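Local coordinates for Non-sulfated chondroitin lyase E66 (Autographa californica nucleopolyhedrovirus, PDB 3VSN), which cleaves non-sulfated chondroitin as a polysaccharide lyase of the viral envelope and is essential for oral infection of the insect host, at residues 202-207 with 211-216. Numbering follows the deposited sequence.
Sequences SQMLRG and AQIRQE. Unlike the reference sequence in segment 202-207: Met204 (reference Ile).
Gln203, in the last turn of helix 189-205, meets Ile213 and Glu216 across the short link between helix 189-205 and helix 210-214. Ile213 reaches over with its CG1 branch: CD1 lies 3.7 Å from CB of Gln203 and 3.8 Å from CG of Met204, whose side chain it crosses at about a right angle. Beyond the apolar contact, the amide of Gln203 is held from both ends. Its NE2 gives a hydrogen bond of 2.8 Å to OE2 of Glu216, on the syn side but tilted out of the carboxylate plane, while OE2 lies close to the plane of the amide; the two planes are nearly perpendicular (84°). The bend at chi2 (-72°) turns the amide along the helix toward its C-terminal end, with OE1 toward Arg206 and NE2 toward Glu216, which stretches out to meet it from the opposite direction. OE1 of Gln203 accepts from NH1 of Arg206 at 2.8 Å on a lone pair. The bonds from Glu216 and Arg206 together fix the amide's rotation; NH1 also reaches OG of Ser202, and OE1 of Glu216 is hydrogen-bonded to OH of Tyr199. Met204 also packs on Leu31 and Phe34 of helix 29-48. Gly207, with positive phi, closes helix 189-205 in a Schellman motif, and Glu216 stands at the N-cap position of helix 217-225: a connection between helices of the alpha/alpha toroid, away from the catalytic residues.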
ATOM      1  N   SER A 202      18.243   0.777  26.889  1.00 17.21           N
ATOM      2  CA  SER A 202      18.345   1.082  28.322  1.00 17.95           C
ATOM      3  C   SER A 202      19.050  -0.040  29.089  1.00 18.25           C
ATOM      4  O   SER A 202      19.834   0.227  30.000  1.00 17.93           O
ATOM      5  CB  SER A 202      16.980   1.411  28.943  1.00 18.03           C
ATOM      6  OG  SER A 202      16.168   0.259  29.090  1.00 18.68           O
ATOM      7  N   GLN A 203      18.780  -1.287  28.702  1.00 18.75           N
ATOM      8  CA  GLN A 203      19.457  -2.443  29.296  1.00 19.20           C
ATOM      9  C   GLN A 203      20.943  -2.508  28.935  1.00 19.27           C
ATOM     10  O   GLN A 203      21.773  -2.905  29.759  1.00 19.30           O
ATOM     11  CB  GLN A 203      18.748  -3.745  28.923  1.00 19.54           C
ATOM     12  CG  GLN A 203      17.446  -3.991  29.669  1.00 19.69           C
ATOM     13  CD  GLN A 203      17.656  -4.354  31.131  1.00 20.25           C
ATOM     14  OE1 GLN A 203      17.833  -3.482  31.983  1.00 20.28           O
ATOM     15  NE2 GLN A 203      17.621  -5.647  31.427  1.00 20.34           N
ATOM     16  N   MET A 204      21.279  -2.110  27.710  1.00 19.30           N
ATOM     17  CA  MET A 204      22.676  -2.033  27.287  1.00 19.78           C
ATOM     18  C   MET A 204      23.432  -0.974  28.091  1.00 20.08           C
ATOM     19  O   MET A 204      24.590  -1.181  28.465  1.00 19.98           O
ATOM     20  CB  MET A 204      22.776  -1.740  25.791  1.00 20.16           C
ATOM     21  CG  MET A 204      22.229  -2.850  24.907  1.00 20.55           C
ATOM     22  SD  MET A 204      22.226  -2.375  23.171  1.00 22.01           S
ATOM     23  CE  MET A 204      23.950  -2.624  22.760  1.00 21.33           C
ATOM     24  N   LEU A 205      22.766   0.149  28.365  1.00 19.82           N
ATOM     25  CA  LEU A 205      23.334   1.206  29.211  1.00 20.30           C
ATOM     26  C   LEU A 205      23.603   0.729  30.641  1.00 20.75           C
ATOM     27  O   LEU A 205      24.536   1.206  31.291  1.00 20.44           O
ATOM     28  CB  LEU A 205      22.424   2.436  29.235  1.00 19.50           C
ATOM     29  CG  LEU A 205      22.364   3.322  27.987  1.00 19.14           C
ATOM     30  CD1 LEU A 205      21.285   4.372  28.185  1.00 18.61           C
ATOM     31  CD2 LEU A 205      23.707   3.983  27.690  1.00 19.16           C
ATOM     32  N   ARG A 206      22.779  -0.206  31.116  1.00 21.54           N
ATOM     33  CA  ARG A 206      22.945  -0.813  32.440  1.00 22.48           C
ATOM     34  C   ARG A 206      24.034  -1.891  32.454  1.00 23.28           C
ATOM     35  O   ARG A 206      24.369  -2.428  33.511  1.00 23.90           O
ATOM     36  CB  ARG A 206      21.616  -1.391  32.944  1.00 22.47           C
ATOM     37  CG  ARG A 206      20.545  -0.343  33.202  1.00 21.99           C
ATOM     38  CD  ARG A 206      19.252  -0.941  33.733  1.00 22.18           C
ATOM     39  NE  ARG A 206      18.188   0.056  33.682  1.00 21.93           N
ATOM     40  CZ  ARG A 206      17.285   0.148  32.708  1.00 22.00           C
ATOM     41  NH1 ARG A 206      17.281  -0.721  31.706  1.00 21.50           N
ATOM     42  NH2 ARG A 206      16.375   1.110  32.746  1.00 21.78           N
ATOM     43  N   GLY A 207      24.572  -2.215  31.282  1.00 23.83           N
ATOM     44  CA  GLY A 207      25.684  -3.158  31.182  1.00 24.52           C
ATOM     45  C   GLY A 207      25.340  -4.587  30.803  1.00 25.41           C
ATOM     46  O   GLY A 207      26.231  -5.435  30.730  1.00 25.67           O
ATOM     47  N   ALA A 211      22.912 -10.767  24.287  1.00 27.32           N
ATOM     48  CA  ALA A 211      22.567 -12.173  24.531  1.00 27.77           C
ATOM     49  C   ALA A 211      21.721 -12.351  25.793  1.00 27.85           C
ATOM     50  O   ALA A 211      20.821 -13.189  25.822  1.00 27.99           O
ATOM     51  CB  ALA A 211      23.823 -13.034  24.600  1.00 28.01           C
ATOM     52  N   GLN A 212      22.005 -11.556  26.826  1.00 28.31           N
ATOM     53  CA  GLN A 212      21.229 -11.580  28.070  1.00 28.31           C
ATOM     54  C   GLN A 212      19.833 -10.995  27.874  1.00 27.54           C
ATOM     55  O   GLN A 212      18.835 -11.592  28.289  1.00 27.23           O
ATOM     56  CB  GLN A 212      21.945 -10.808  29.185  1.00 29.42           C
ATOM     57  CG  GLN A 212      23.252 -11.416  29.666  1.00 30.79           C
ATOM     58  CD  GLN A 212      23.797 -10.700  30.887  1.00 31.80           C
ATOM     59  OE1 GLN A 212      23.412 -10.998  32.018  1.00 33.23           O
ATOM     60  NE2 GLN A 212      24.696  -9.750  30.665  1.00 31.87           N
ATOM     61  N   ILE A 213      19.776  -9.819  27.248  1.00 26.94           N
ATOM     62  CA  ILE A 213      18.518  -9.111  26.992  1.00 26.77           C
ATOM     63  C   ILE A 213      17.565  -9.978  26.161  1.00 27.06           C
ATOM     64  O   ILE A 213      16.365 -10.040  26.439  1.00 26.67           O
ATOM     65  CB  ILE A 213      18.773  -7.750  26.297  1.00 26.22           C
ATOM     66  CG1 ILE A 213      19.661  -6.860  27.178  1.00 25.56           C
ATOM     67  CG2 ILE A 213      17.457  -7.039  25.996  1.00 26.30           C
ATOM     68  CD1 ILE A 213      20.485  -5.844  26.413  1.00 24.92           C
ATOM     69  N   ARG A 214      18.121 -10.652  25.156  1.00 28.30           N
ATOM     70  CA  ARG A 214      17.381 -11.578  24.294  1.00 29.56           C
ATOM     71  C   ARG A 214      16.544 -12.592  25.084  1.00 29.87           C
ATOM     72  O   ARG A 214      15.408 -12.899  24.705  1.00 29.35           O
ATOM     73  CB  ARG A 214      18.360 -12.297  23.353  1.00 30.84           C
ATOM     74  CG  ARG A 214      17.956 -13.706  22.944  1.00 32.87           C
ATOM     75  CD  ARG A 214      17.380 -13.763  21.542  1.00 33.91           C
ATOM     76  NE  ARG A 214      18.436 -13.744  20.533  1.00 35.58           N
ATOM     77  CZ  ARG A 214      18.289 -14.154  19.274  1.00 35.36           C
ATOM     78  NH1 ARG A 214      17.127 -14.634  18.847  1.00 35.78           N
ATOM     79  NH2 ARG A 214      19.318 -14.091  18.441  1.00 35.88           N
ATOM     80  N   GLN A 215      17.103 -13.088  26.188  1.00 30.30           N
ATOM     81  CA  GLN A 215      16.470 -14.153  26.970  1.00 30.55           C
ATOM     82  C   GLN A 215      15.329 -13.690  27.877  1.00 30.05           C
ATOM     83  O   GLN A 215      14.568 -14.518  28.386  1.00 29.69           O
ATOM     84  CB  GLN A 215      17.519 -14.937  27.772  1.00 31.95           C
ATOM     85  CG  GLN A 215      18.428 -15.815  26.919  1.00 33.50           C
ATOM     86  CD  GLN A 215      17.660 -16.767  26.008  1.00 34.79           C
ATOM     87  OE1 GLN A 215      16.790 -17.516  26.460  1.00 36.30           O
ATOM     88  NE2 GLN A 215      17.985 -16.742  24.718  1.00 34.83           N
ATOM     89  N   GLU A 216      15.205 -12.378  28.079  1.00 28.88           N
ATOM     90  CA  GLU A 216      14.127 -11.827  28.906  1.00 28.27           C
ATOM     91  C   GLU A 216      12.757 -12.156  28.323  1.00 28.72           C
ATOM     92  O   GLU A 216      12.588 -12.188  27.101  1.00 28.36           O
ATOM     93  CB  GLU A 216      14.273 -10.312  29.058  1.00 27.87           C
ATOM     94  CG  GLU A 216      15.579  -9.861  29.699  1.00 27.35           C
ATOM     95  CD  GLU A 216      15.673  -8.352  29.832  1.00 27.25           C
ATOM     96  OE1 GLU A 216      14.616  -7.695  29.945  1.00 26.95           O
ATOM     97  OE2 GLU A 216      16.804  -7.822  29.826  1.00 27.07           O
TER